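Local coordinates for protein aminoacyl-histidine dipeptidase (Vibrio alginolyticus, PDB 3MRU) that probably hydrolyses dipeptides such as Xaa-His as a zinc-dependent metallopeptidase of the M20C family, at residues 347-352 against 367-372; 182-187 against 401-406; 196-201 against 314-319. All coordinates share one frame; numbering follows the deposited sequence.

Contact 1: 347-352 against 367-372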
ATOM      1  N   GLU A 347     -11.176  -9.640  -1.413  1.00 66.91           N
ATOM      2  CA  GLU A 347     -10.420 -10.083  -2.570  1.00 66.33           C
ATOM      3  C   GLU A 347     -10.276  -9.002  -3.651  1.00 65.43           C
ATOM      4  O   GLU A 347      -9.178  -8.800  -4.166  1.00 65.87           O
ATOM      5  CB  GLU A 347     -11.022 -11.342  -3.163  1.00 79.70           C
ATOM      6  CG  GLU A 347     -10.159 -11.966  -4.228  1.00 81.76           C
ATOM      7  CD  GLU A 347     -10.801 -13.190  -4.846  1.00 85.31           C
ATOM      8  OE1 GLU A 347     -11.895 -13.063  -5.464  1.00 85.79           O
ATOM      9  OE2 GLU A 347     -10.198 -14.282  -4.707  1.00 87.37           O
ATOM     10  N   THR A 348     -11.366  -8.327  -4.008  1.00 66.57           N
ATOM     11  CA  THR A 348     -11.303  -7.302  -5.052  1.00 65.29           C
ATOM     12  C   THR A 348     -12.088  -6.060  -4.644  1.00 64.52           C
ATOM     13  O   THR A 348     -13.093  -6.169  -3.947  1.00 64.54           O
ATOM     14  CB  THR A 348     -11.821  -7.806  -6.438  1.00 55.16           C
ATOM     15  OG1 THR A 348     -11.269  -9.085  -6.765  1.00 54.00           O
ATOM     16  CG2 THR A 348     -11.414  -6.841  -7.523  1.00 55.18           C
ATOM     17  N   SER A 349     -11.626  -4.886  -5.070  1.00 54.88           N
ATOM     18  CA  SER A 349     -12.333  -3.658  -4.772  1.00 54.49           C
ATOM     19  C   SER A 349     -11.878  -2.540  -5.674  1.00 54.40           C
ATOM     20  O   SER A 349     -10.863  -2.661  -6.364  1.00 54.55           O
ATOM     21  CB  SER A 349     -12.090  -3.232  -3.342  1.00 57.86           C
ATOM     22  OG  SER A 349     -10.766  -2.752  -3.217  1.00 58.47           O
ATOM     23  N   LEU A 350     -12.641  -1.455  -5.658  1.00 52.54           N
ATOM     24  CA  LEU A 350     -12.277  -0.251  -6.361  1.00 52.83           C
ATOM     25  C   LEU A 350     -12.881   0.984  -5.693  1.00 53.51           C
ATOM     26  O   LEU A 350     -13.900   0.916  -5.004  1.00 53.23           O
ATOM     27  CB  LEU A 350     -12.677  -0.327  -7.836  1.00 55.68           C
ATOM     28  CG  LEU A 350     -14.021   0.171  -8.349  1.00 54.63           C
ATOM     29  CD1 LEU A 350     -13.871   0.545  -9.793  1.00 53.72           C
ATOM     30  CD2 LEU A 350     -15.010  -0.929  -8.187  1.00 55.29           C
ATOM     31  N   ASN A 351     -12.231   2.115  -5.905  1.00 55.97           N
ATOM     32  CA  ASN A 351     -12.629   3.331  -5.267  1.00 57.02           C
ATOM     33  C   ASN A 351     -12.696   4.387  -6.341  1.00 57.34           C
ATOM     34  O   ASN A 351     -11.680   4.685  -6.944  1.00 57.88           O
ATOM     35  CB  ASN A 351     -11.590   3.699  -4.205  1.00 65.04           C
ATOM     36  CG  ASN A 351     -11.819   5.081  -3.578  1.00 67.30           C
ATOM     37  OD1 ASN A 351     -10.953   5.586  -2.875  1.00 69.00           O
ATOM     38  ND2 ASN A 351     -12.976   5.690  -3.829  1.00 70.88           N
ATOM     39  N   VAL A 352     -13.891   4.909  -6.615  1.00 58.04           N
ATOM     40  CA  VAL A 352     -14.031   6.099  -7.441  1.00 58.08           C
ATOM     41  C   VAL A 352     -13.684   7.279  -6.533  1.00 58.69           C
ATOM     42  O   VAL A 352     -14.557   7.849  -5.842  1.00 58.63           O
ATOM     43  CB  VAL A 352     -15.452   6.240  -8.034  1.00 52.77           C
ATOM     44  CG1 VAL A 352     -15.663   7.644  -8.581  1.00 51.09           C
ATOM     45  CG2 VAL A 352     -15.672   5.193  -9.118  1.00 51.99           C
ATOM     46  N   LEU A 367      -9.260   3.584  -8.632  1.00 63.75           N
ATOM     47  CA  LEU A 367      -8.152   2.684  -8.386  1.00 63.26           C
ATOM     48  C   LEU A 367      -8.638   1.301  -7.974  1.00 63.11           C
ATOM     49  O   LEU A 367      -9.219   1.126  -6.903  1.00 63.62           O
ATOM     50  CB  LEU A 367      -7.210   3.284  -7.333  1.00 41.85           C
ATOM     51  CG  LEU A 367      -6.092   2.413  -6.756  1.00 41.40           C
ATOM     52  CD1 LEU A 367      -5.100   2.024  -7.819  1.00 42.13           C
ATOM     53  CD2 LEU A 367      -5.382   3.152  -5.661  1.00 41.80           C
ATOM     54  N   ILE A 368      -8.400   0.321  -8.835  1.00 73.59           N
ATOM     55  CA  ILE A 368      -8.853  -1.026  -8.567  1.00 73.00           C
ATOM     56  C   ILE A 368      -7.765  -1.740  -7.808  1.00 73.66           C
ATOM     57  O   ILE A 368      -6.579  -1.661  -8.178  1.00 74.47           O
ATOM     58  CB  ILE A 368      -9.163  -1.792  -9.870  1.00 44.54           C
ATOM     59  CG1 ILE A 368     -10.154  -1.000 -10.720  1.00 43.32           C
ATOM     60  CG2 ILE A 368      -9.693  -3.166  -9.560  1.00 42.48           C
ATOM     61  CD1 ILE A 368     -10.261  -1.450 -12.176  1.00 83.64           C
ATOM     62  N   ARG A 369      -8.168  -2.433  -6.746  1.00 55.45           N
ATOM     63  CA  ARG A 369      -7.274  -3.282  -5.979  1.00 55.10           C
ATOM     64  C   ARG A 369      -7.770  -4.706  -6.040  1.00 55.66           C
ATOM     65  O   ARG A 369      -8.978  -4.941  -6.181  1.00 55.72           O
ATOM     66  CB  ARG A 369      -7.288  -2.861  -4.542  1.00 56.36           C
ATOM     67  CG  ARG A 369      -6.683  -1.560  -4.306  1.00 56.76           C
ATOM     68  CD  ARG A 369      -6.905  -1.237  -2.867  1.00 58.87           C
ATOM     69  NE  ARG A 369      -6.421   0.090  -2.518  1.00 60.76           N
ATOM     70  CZ  ARG A 369      -5.151   0.458  -2.587  1.00 61.39           C
ATOM     71  NH1 ARG A 369      -4.236  -0.396  -3.029  1.00 63.13           N
ATOM     72  NH2 ARG A 369      -4.808   1.688  -2.249  1.00 61.32           N
ATOM     73  N   SER A 370      -6.838  -5.652  -5.921  1.00 53.45           N
ATOM     74  CA  SER A 370      -7.173  -7.066  -5.897  1.00 54.08           C
ATOM     75  C   SER A 370      -5.985  -7.934  -5.482  1.00 54.59           C
ATOM     76  O   SER A 370      -4.834  -7.589  -5.746  1.00 54.16           O
ATOM     77  CB  SER A 370      -7.790  -7.493  -7.227  1.00 60.81           C
ATOM     78  OG  SER A 370      -8.102  -8.868  -7.162  1.00 60.97           O
ATOM     79  N   LEU A 371      -6.295  -9.081  -4.872  1.00 55.14           N
ATOM     80  CA  LEU A 371      -5.300 -10.080  -4.506  1.00 56.09           C
ATOM     81  C   LEU A 371      -5.145 -10.970  -5.721  1.00 57.49           C
ATOM     82  O   LEU A 371      -4.027 -11.218  -6.175  1.00 57.30           O
ATOM     83  CB  LEU A 371      -5.736 -10.917  -3.314  1.00 50.47           C
ATOM     84  CG  LEU A 371      -6.452 -10.260  -2.138  1.00 49.97           C
ATOM     85  CD1 LEU A 371      -6.894 -11.332  -1.171  1.00 49.63           C
ATOM     86  CD2 LEU A 371      -5.550  -9.282  -1.426  1.00 51.52           C
ATOM     87  N   ILE A 372      -6.261 -11.454  -6.263  1.00 89.76           N
ATOM     88  CA  ILE A 372      -6.165 -12.182  -7.533  1.00 91.80           C
ATOM     89  C   ILE A 372      -6.072 -11.173  -8.694  1.00 92.29           C
ATOM     90  O   ILE A 372      -6.966 -10.350  -8.901  1.00 92.65           O
ATOM     91  CB  ILE A 372      -7.293 -13.246  -7.755  1.00130.07           C
ATOM     92  CG1 ILE A 372      -7.361 -14.231  -6.574  1.00130.72           C
ATOM     93  CG2 ILE A 372      -7.061 -14.002  -9.087  1.00130.86           C
ATOM     94  CD1 ILE A 372      -6.151 -15.152  -6.359  1.00116.56           C
TER
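Ser-370 OG holds two partners at once, receiving a hydrogen bond from Thr-348 OG1 (3.2 Å) and donating one to Ile-372 O (2.6 Å). At chi1 -180° OG lies beside its own carbonyl carbon and reaches the Ile-372 carbonyl two residues on, from above that carbonyl's plane. Thr-348 turns OG1 toward this hydroxyl and lays CG2 against Arg-369 O. The backbones run antiparallel: Ser-349 and Arg-369 form a hydrogen-bonded pair, Arg-369 N to Ser-349 O at 2.7 Å and Ser-349 N to Arg-369 O at 2.9 Å. Leu-371 N, just past the strand, adds a hydrogen bond to Glu-347 O. On the face carrying Thr-348 and Ser-370, Leu-350 and Ile-368 lie side by side, CB of the former 3.9 Å from CG1 of the latter. Thr-348 and Ile-368 of this face also touch helix 373-389. On the other face, Ser-349 OG brushes Arg-369 CB but bonds to His-433, while the extended arginine sends NE to Ser-220, with Leu-367 CD2 over one face of its guanidinium, toward the rim. Glu-347 OE1 makes a salt bridge with Arg-337. The hairpin thus divides its chemistry: hydroxyls link the strands where the second one ends, and buried polar ends find partners in neighbouring segments.

Contact 2: 182-187 against 401-406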
ATOM      1  N   MET A 182       0.588 -13.045   4.406  1.00 95.66           N
ATOM      2  CA  MET A 182       0.560 -14.170   3.481  1.00 95.85           C
ATOM      3  C   MET A 182       0.030 -13.749   2.119  1.00 95.47           C
ATOM      4  O   MET A 182      -0.020 -14.563   1.178  1.00 96.11           O
ATOM      5  CB  MET A 182      -0.245 -15.344   4.040  1.00 96.26           C
ATOM      6  CG  MET A 182      -1.667 -15.008   4.447  1.00 97.18           C
ATOM      7  SD  MET A 182      -2.487 -16.420   5.215  1.00 97.70           S
ATOM      8  CE  MET A 182      -2.379 -17.680   3.919  1.00 97.49           C
ATOM      9  N   GLY A 183      -0.349 -12.477   2.011  1.00 90.40           N
ATOM     10  CA  GLY A 183      -0.826 -11.949   0.751  1.00 88.88           C
ATOM     11  C   GLY A 183      -1.057 -10.461   0.774  1.00 88.04           C
ATOM     12  O   GLY A 183      -1.199  -9.843   1.848  1.00 87.70           O
ATOM     13  N   CYS A 184      -1.102  -9.885  -0.431  1.00 78.02           N
ATOM     14  CA  CYS A 184      -1.530  -8.492  -0.603  1.00 76.43           C
ATOM     15  C   CYS A 184      -2.223  -8.245  -1.940  1.00 75.07           C
ATOM     16  O   CYS A 184      -2.209  -9.088  -2.829  1.00 74.34           O
ATOM     17  CB  CYS A 184      -0.350  -7.529  -0.417  1.00 78.05           C
ATOM     18  SG  CYS A 184       0.915  -7.736  -1.639  1.00 77.55           S
ATOM     19  N   ALA A 185      -2.821  -7.068  -2.052  1.00 65.97           N
ATOM     20  CA  ALA A 185      -3.504  -6.643  -3.262  1.00 65.17           C
ATOM     21  C   ALA A 185      -2.571  -5.991  -4.271  1.00 64.32           C
ATOM     22  O   ALA A 185      -1.689  -5.214  -3.910  1.00 64.49           O
ATOM     23  CB  ALA A 185      -4.640  -5.685  -2.904  1.00 82.44           C
ATOM     24  N   GLY A 186      -2.780  -6.312  -5.543  1.00 72.85           N
ATOM     25  CA  GLY A 186      -2.188  -5.556  -6.637  1.00 71.46           C
ATOM     26  C   GLY A 186      -3.041  -4.327  -6.801  1.00 70.52           C
ATOM     27  O   GLY A 186      -3.951  -4.085  -6.002  1.00 70.62           O
ATOM     28  N   GLY A 187      -2.763  -3.534  -7.819  1.00 69.48           N
ATOM     29  CA  GLY A 187      -3.619  -2.394  -8.076  1.00 68.78           C
ATOM     30  C   GLY A 187      -3.491  -1.902  -9.491  1.00 68.42           C
ATOM     31  O   GLY A 187      -2.631  -2.382 -10.228  1.00 68.48           O
ATOM     32  N   PRO A 401       1.432  -6.109  -9.583  1.00 57.62           N
ATOM     33  CA  PRO A 401       0.911  -7.424  -9.218  1.00 58.29           C
ATOM     34  C   PRO A 401       0.523  -7.570  -7.757  1.00 59.06           C
ATOM     35  O   PRO A 401       1.073  -6.906  -6.888  1.00 58.84           O
ATOM     36  CB  PRO A 401       2.077  -8.362  -9.537  1.00 69.56           C
ATOM     37  CG  PRO A 401       3.279  -7.485  -9.536  1.00 69.26           C
ATOM     38  CD  PRO A 401       2.839  -6.163 -10.012  1.00 68.92           C
ATOM     39  N   GLY A 402      -0.446  -8.445  -7.511  1.00 72.79           N
ATOM     40  CA  GLY A 402      -0.886  -8.775  -6.165  1.00 74.07           C
ATOM     41  C   GLY A 402      -0.293 -10.104  -5.755  1.00 75.23           C
ATOM     42  O   GLY A 402       0.367 -10.765  -6.563  1.00 75.50           O
ATOM     43  N   TRP A 403      -0.542 -10.492  -4.505  1.00 72.62           N
ATOM     44  CA  TRP A 403       0.000 -11.707  -3.922  1.00 73.60           C
ATOM     45  C   TRP A 403      -1.146 -12.557  -3.345  1.00 74.57           C
ATOM     46  O   TRP A 403      -1.663 -12.252  -2.260  1.00 74.67           O
ATOM     47  CB  TRP A 403       1.028 -11.303  -2.855  1.00 78.77           C
ATOM     48  CG  TRP A 403       1.582 -12.390  -1.954  1.00 79.14           C
ATOM     49  CD1 TRP A 403       1.695 -13.738  -2.221  1.00 78.94           C
ATOM     50  CD2 TRP A 403       2.150 -12.197  -0.652  1.00 79.24           C
ATOM     51  NE1 TRP A 403       2.255 -14.387  -1.149  1.00 78.30           N
ATOM     52  CE2 TRP A 403       2.555 -13.469  -0.177  1.00 78.89           C
ATOM     53  CE3 TRP A 403       2.347 -11.069   0.165  1.00 78.63           C
ATOM     54  CZ2 TRP A 403       3.147 -13.644   1.077  1.00 78.83           C
ATOM     55  CZ3 TRP A 403       2.924 -11.242   1.411  1.00 78.77           C
ATOM     56  CH2 TRP A 403       3.325 -12.524   1.853  1.00 79.53           C
ATOM     57  N   LYS A 404      -1.544 -13.616  -4.063  1.00 52.20           N
ATOM     58  CA  LYS A 404      -2.693 -14.411  -3.627  1.00 53.60           C
ATOM     59  C   LYS A 404      -2.368 -15.300  -2.434  1.00 54.44           C
ATOM     60  O   LYS A 404      -1.400 -16.050  -2.466  1.00 54.53           O
ATOM     61  CB  LYS A 404      -3.343 -15.193  -4.795  1.00 78.35           C
ATOM     62  CG  LYS A 404      -2.830 -16.624  -5.097  1.00 79.12           C
ATOM     63  CD  LYS A 404      -3.442 -17.201  -6.386  1.00 78.56           C
ATOM     64  CE  LYS A 404      -3.060 -16.328  -7.587  1.00 80.62           C
ATOM     65  NZ  LYS A 404      -3.315 -16.944  -8.927  1.00 82.40           N
ATOM     66  N   PRO A 405      -3.168 -15.204  -1.366  1.00 63.70           N
ATOM     67  CA  PRO A 405      -2.937 -16.029  -0.184  1.00 65.22           C
ATOM     68  C   PRO A 405      -3.362 -17.503  -0.343  1.00 67.08           C
ATOM     69  O   PRO A 405      -4.527 -17.806  -0.590  1.00 66.84           O
ATOM     70  CB  PRO A 405      -3.760 -15.322   0.901  1.00 61.10           C
ATOM     71  CG  PRO A 405      -4.849 -14.632   0.173  1.00 60.25           C
ATOM     72  CD  PRO A 405      -4.325 -14.307  -1.204  1.00 59.91           C
ATOM     73  N   ASP A 406      -2.398 -18.404  -0.199  1.00 86.15           N
ATOM     74  CA  ASP A 406      -2.651 -19.845  -0.176  1.00 88.73           C
ATOM     75  C   ASP A 406      -2.774 -20.354   1.260  1.00 89.64           C
ATOM     76  O   ASP A 406      -1.798 -20.337   2.021  1.00 89.45           O
ATOM     77  CB  ASP A 406      -1.531 -20.595  -0.897  1.00119.06           C
ATOM     78  CG  ASP A 406      -1.605 -22.104  -0.686  1.00122.38           C
ATOM     79  OD1 ASP A 406      -2.734 -22.674  -0.731  1.00125.66           O
ATOM     80  OD2 ASP A 406      -0.529 -22.719  -0.476  1.00125.35           O
TER
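Trp-403 sets CG anti to its own N (chi1 171°), and one face of the indole lies against the backbone of Met-182 and Gly-183. Gly-183 CA stands 3.6 Å from the centroid of the six-membered ring in a CH-pi contact over the face, and Met-182 O sits over the same face, 3.1 Å from Trp-403 CE2. The first torsion of Cys-184 (chi1 64°) places SG against Trp-403 CB at 3.8 Å, so that the sulfur meets the ring at its edge. One short antiparallel bridge ties the chains: Trp-403 N donates to Cys-184 O at 2.7 Å, nearly straight at 173°, whereas the return bond from Cys-184 N is weak. Met-182 brings CE to 3.3 Å from Asp-406 O; its side chain crosses the Pro-405 ring at about a right angle. Farther along, Gly-186 N approaches Gly-402 CA to 3.2 Å, bare backbone against bare backbone. Cys-438 and Lys-442 also touch the indole; the Trp-403 side chain is about 9 Å from that of the zinc ligand Asp-173. The arrangement is an isolated beta bridge with an aromatic ring packed face-on against a glycine, joining the start of strand 181-199 to the loop before helix 410-420, near the two-zinc site of this M20 peptidase.

Contact 3: 196-201 against 314-319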
ATOM      1  N   ILE A 196     -16.911  16.788 -23.210  1.00 70.25           N
ATOM      2  CA  ILE A 196     -18.147  17.557 -23.085  1.00 71.56           C
ATOM      3  C   ILE A 196     -18.104  18.939 -23.699  1.00 72.74           C
ATOM      4  O   ILE A 196     -17.054  19.607 -23.727  1.00 72.10           O
ATOM      5  CB  ILE A 196     -18.658  17.690 -21.613  1.00 67.23           C
ATOM      6  CG1 ILE A 196     -17.737  18.569 -20.763  1.00 65.90           C
ATOM      7  CG2 ILE A 196     -18.832  16.322 -20.977  1.00 68.23           C
ATOM      8  CD1 ILE A 196     -18.346  19.066 -19.453  1.00 83.78           C
ATOM      9  N   THR A 197     -19.286  19.334 -24.179  1.00117.99           N
ATOM     10  CA  THR A 197     -19.570  20.680 -24.693  1.00119.45           C
ATOM     11  C   THR A 197     -20.683  21.355 -23.865  1.00120.33           C
ATOM     12  O   THR A 197     -21.514  20.676 -23.239  1.00121.00           O
ATOM     13  CB  THR A 197     -19.974  20.634 -26.177  1.00 72.83           C
ATOM     14  OG1 THR A 197     -21.123  19.785 -26.326  1.00 73.41           O
ATOM     15  CG2 THR A 197     -18.818  20.097 -27.014  1.00 72.09           C
ATOM     16  N   ARG A 198     -20.699  22.685 -23.872  1.00 93.64           N
ATOM     17  CA  ARG A 198     -21.567  23.429 -22.981  1.00 94.46           C
ATOM     18  C   ARG A 198     -22.535  24.381 -23.652  1.00 95.65           C
ATOM     19  O   ARG A 198     -22.176  25.099 -24.584  1.00 96.29           O
ATOM     20  CB  ARG A 198     -20.726  24.199 -21.993  1.00 82.98           C
ATOM     21  CG  ARG A 198     -20.144  23.320 -20.954  1.00 81.96           C
ATOM     22  CD  ARG A 198     -19.247  24.110 -20.097  1.00 80.14           C
ATOM     23  NE  ARG A 198     -19.343  23.632 -18.731  1.00 80.03           N
ATOM     24  CZ  ARG A 198     -18.459  22.829 -18.160  1.00 79.48           C
ATOM     25  NH1 ARG A 198     -18.641  22.463 -16.903  1.00 79.48           N
ATOM     26  NH2 ARG A 198     -17.399  22.404 -18.845  1.00 78.67           N
ATOM     27  N   ASP A 199     -23.770  24.377 -23.152  1.00104.05           N
ATOM     28  CA  ASP A 199     -24.811  25.312 -23.569  1.00105.11           C
ATOM     29  C   ASP A 199     -25.157  26.218 -22.409  1.00105.47           C
ATOM     30  O   ASP A 199     -25.155  25.779 -21.256  1.00106.05           O
ATOM     31  CB  ASP A 199     -26.033  24.554 -24.063  1.00101.11           C
ATOM     32  CG  ASP A 199     -25.729  23.725 -25.298  1.00102.83           C
ATOM     33  OD1 ASP A 199     -26.623  22.962 -25.727  1.00105.56           O
ATOM     34  OD2 ASP A 199     -24.596  23.831 -25.849  1.00103.37           O
ATOM     35  N   ALA A 200     -25.432  27.482 -22.718  1.00 81.33           N
ATOM     36  CA  ALA A 200     -25.652  28.506 -21.692  1.00 81.54           C
ATOM     37  C   ALA A 200     -26.904  28.270 -20.848  1.00 81.85           C
ATOM     38  O   ALA A 200     -27.910  27.703 -21.306  1.00 81.77           O
ATOM     39  CB  ALA A 200     -25.669  29.912 -22.305  1.00 85.26           C
ATOM     40  N   ILE A 201     -26.788  28.713 -19.602  1.00 90.03           N
ATOM     41  CA  ILE A 201     -27.816  28.700 -18.571  1.00 90.78           C
ATOM     42  C   ILE A 201     -29.126  29.338 -19.042  1.00 91.43           C
ATOM     43  O   ILE A 201     -29.148  30.530 -19.345  1.00 91.73           O
ATOM     44  CB  ILE A 201     -27.308  29.516 -17.357  1.00 90.83           C
ATOM     45  CG1 ILE A 201     -25.765  29.624 -17.368  1.00 91.13           C
ATOM     46  CG2 ILE A 201     -27.878  28.969 -16.047  1.00 90.43           C
ATOM     47  CD1 ILE A 201     -25.024  28.262 -17.304  1.00 67.51           C
ATOM     48  N   GLN A 314     -21.928  28.281 -18.401  1.00173.57           N
ATOM     49  CA  GLN A 314     -22.062  27.323 -19.485  1.00170.47           C
ATOM     50  C   GLN A 314     -22.325  25.941 -18.881  1.00168.16           C
ATOM     51  O   GLN A 314     -21.419  25.265 -18.395  1.00168.19           O
ATOM     52  CB  GLN A 314     -20.824  27.328 -20.398  1.00114.50           C
ATOM     53  CG  GLN A 314     -20.726  28.537 -21.311  1.00114.92           C
ATOM     54  CD  GLN A 314     -21.903  28.602 -22.266  1.00116.22           C
ATOM     55  OE1 GLN A 314     -22.368  27.577 -22.778  1.00116.09           O
ATOM     56  NE2 GLN A 314     -22.408  29.811 -22.497  1.00117.00           N
ATOM     57  N   VAL A 315     -23.593  25.549 -18.884  1.00 93.31           N
ATOM     58  CA  VAL A 315     -24.016  24.250 -18.372  1.00 90.90           C
ATOM     59  C   VAL A 315     -23.608  23.123 -19.351  1.00 89.27           C
ATOM     60  O   VAL A 315     -23.451  23.373 -20.543  1.00 89.12           O
ATOM     61  CB  VAL A 315     -25.543  24.279 -18.113  1.00 70.20           C
ATOM     62  CG1 VAL A 315     -26.139  22.900 -18.175  1.00 70.44           C
ATOM     63  CG2 VAL A 315     -25.824  24.922 -16.767  1.00 69.83           C
ATOM     64  N   PHE A 316     -23.411  21.903 -18.838  1.00 78.69           N
ATOM     65  CA  PHE A 316     -23.238  20.711 -19.669  1.00 76.19           C
ATOM     66  C   PHE A 316     -24.360  20.616 -20.654  1.00 75.15           C
ATOM     67  O   PHE A 316     -25.516  20.788 -20.277  1.00 75.14           O
ATOM     68  CB  PHE A 316     -23.398  19.463 -18.820  1.00 82.44           C
ATOM     69  CG  PHE A 316     -22.185  19.065 -18.070  1.00 81.03           C
ATOM     70  CD1 PHE A 316     -21.502  19.977 -17.274  1.00 79.88           C
ATOM     71  CD2 PHE A 316     -21.752  17.756 -18.114  1.00 78.93           C
ATOM     72  CE1 PHE A 316     -20.397  19.592 -16.557  1.00 79.10           C
ATOM     73  CE2 PHE A 316     -20.650  17.369 -17.399  1.00 78.17           C
ATOM     74  CZ  PHE A 316     -19.971  18.286 -16.613  1.00 78.76           C
ATOM     75  N   ALA A 317     -24.048  20.287 -21.897  1.00 60.43           N
ATOM     76  CA  ALA A 317     -25.097  19.877 -22.814  1.00 59.63           C
ATOM     77  C   ALA A 317     -25.909  18.759 -22.159  1.00 59.03           C
ATOM     78  O   ALA A 317     -25.425  18.086 -21.250  1.00 58.64           O
ATOM     79  CB  ALA A 317     -24.503  19.403 -24.117  1.00 81.78           C
ATOM     80  N   ILE A 318     -27.139  18.561 -22.617  1.00 95.96           N
ATOM     81  CA  ILE A 318     -27.998  17.520 -22.038  1.00 95.50           C
ATOM     82  C   ILE A 318     -27.393  16.123 -22.181  1.00 95.24           C
ATOM     83  O   ILE A 318     -27.210  15.422 -21.172  1.00 95.20           O
ATOM     84  CB  ILE A 318     -29.492  17.568 -22.562  1.00 96.40           C
ATOM     85  CG1 ILE A 318     -30.456  17.081 -21.474  1.00 96.04           C
ATOM     86  CG2 ILE A 318     -29.692  16.788 -23.876  1.00 95.52           C
ATOM     87  CD1 ILE A 318     -29.899  16.340 -20.253  1.00 85.87           C
ATOM     88  N   ALA A 319     -27.055  15.754 -23.425  1.00100.19           N
ATOM     89  CA  ALA A 319     -26.569  14.416 -23.758  1.00 99.47           C
ATOM     90  C   ALA A 319     -25.290  14.081 -23.012  1.00 99.00           C
ATOM     91  O   ALA A 319     -25.042  12.916 -22.709  1.00 99.30           O
ATOM     92  CB  ALA A 319     -26.361  14.270 -25.257  1.00103.46           C
TER
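Ile-196 drops its CD1 onto one face of the Phe-316 ring, 3.5 Å from the centroid and 16° off the normal, a CH-pi contact. Arg-198 NH1 approaches the same ring obliquely, 3.4 Å from Phe-316 CE1, with the guanidinium and ring planes 76° apart. The arginine chain, bent at chi3 (144°), turns NE into a hydrogen bond with Gln-314 O (2.7 Å); this oxygen lies close to the guanidinium plane, so the bond is made at the edge of the group. At the other end, Ile-201 brings CD1 to 3.5 Å from Val-315 CG2.

The backbones carrying these side chains form a short antiparallel pairing. Asp-199 N donates to Val-315 O at 2.8 Å, the return bond from Val-315 N is weak, and Ala-317 N, at the N-cap of the following helix, gives a bond of 2.9 Å to Thr-197 O in the carbonyl plane. Farther out, Arg-198 NH2 donates to Glu-358 O and NH1 makes a weak bond to Val-251 O, so the guanidinium has two backbone oxygen partners, Gln-314 O and Glu-358 O, and a weak third. Thr-197 N is bonded to Asp-320 in the first turn of helix 318-330.

The pairing joins the far end of strand 181-199 to strand 315-316. Strands 249-255, 346-358 and 361-370 lend Leu-250, Thr-357 and Val-362 to the surroundings of Phe-316, and helix 318-330 begins just beyond, after the N-cap Ala-317.

Contacts 2 and 3 lie at the two ends of strand 181-199, contact 2 at its beginning and contact 3 at its far end, their centres about 44 Å apart, and contact 1 joins its sheet neighbour 361-370 to strand 346-358. Contacts 1 and 2 have centres about 11 Å apart and touch, with Ile-372 packing on Lys-404 and Leu-371 on Cys-184. Contact 3 stands apart, its centre about 33 Å from that of contact 1. Along the chain, contact 3 closes before contact 1 opens, and both are nested within the loop closed by contact 2. One extended mixed sheet therefore reaches from the vicinity of the zinc site to a distant end of the molecule.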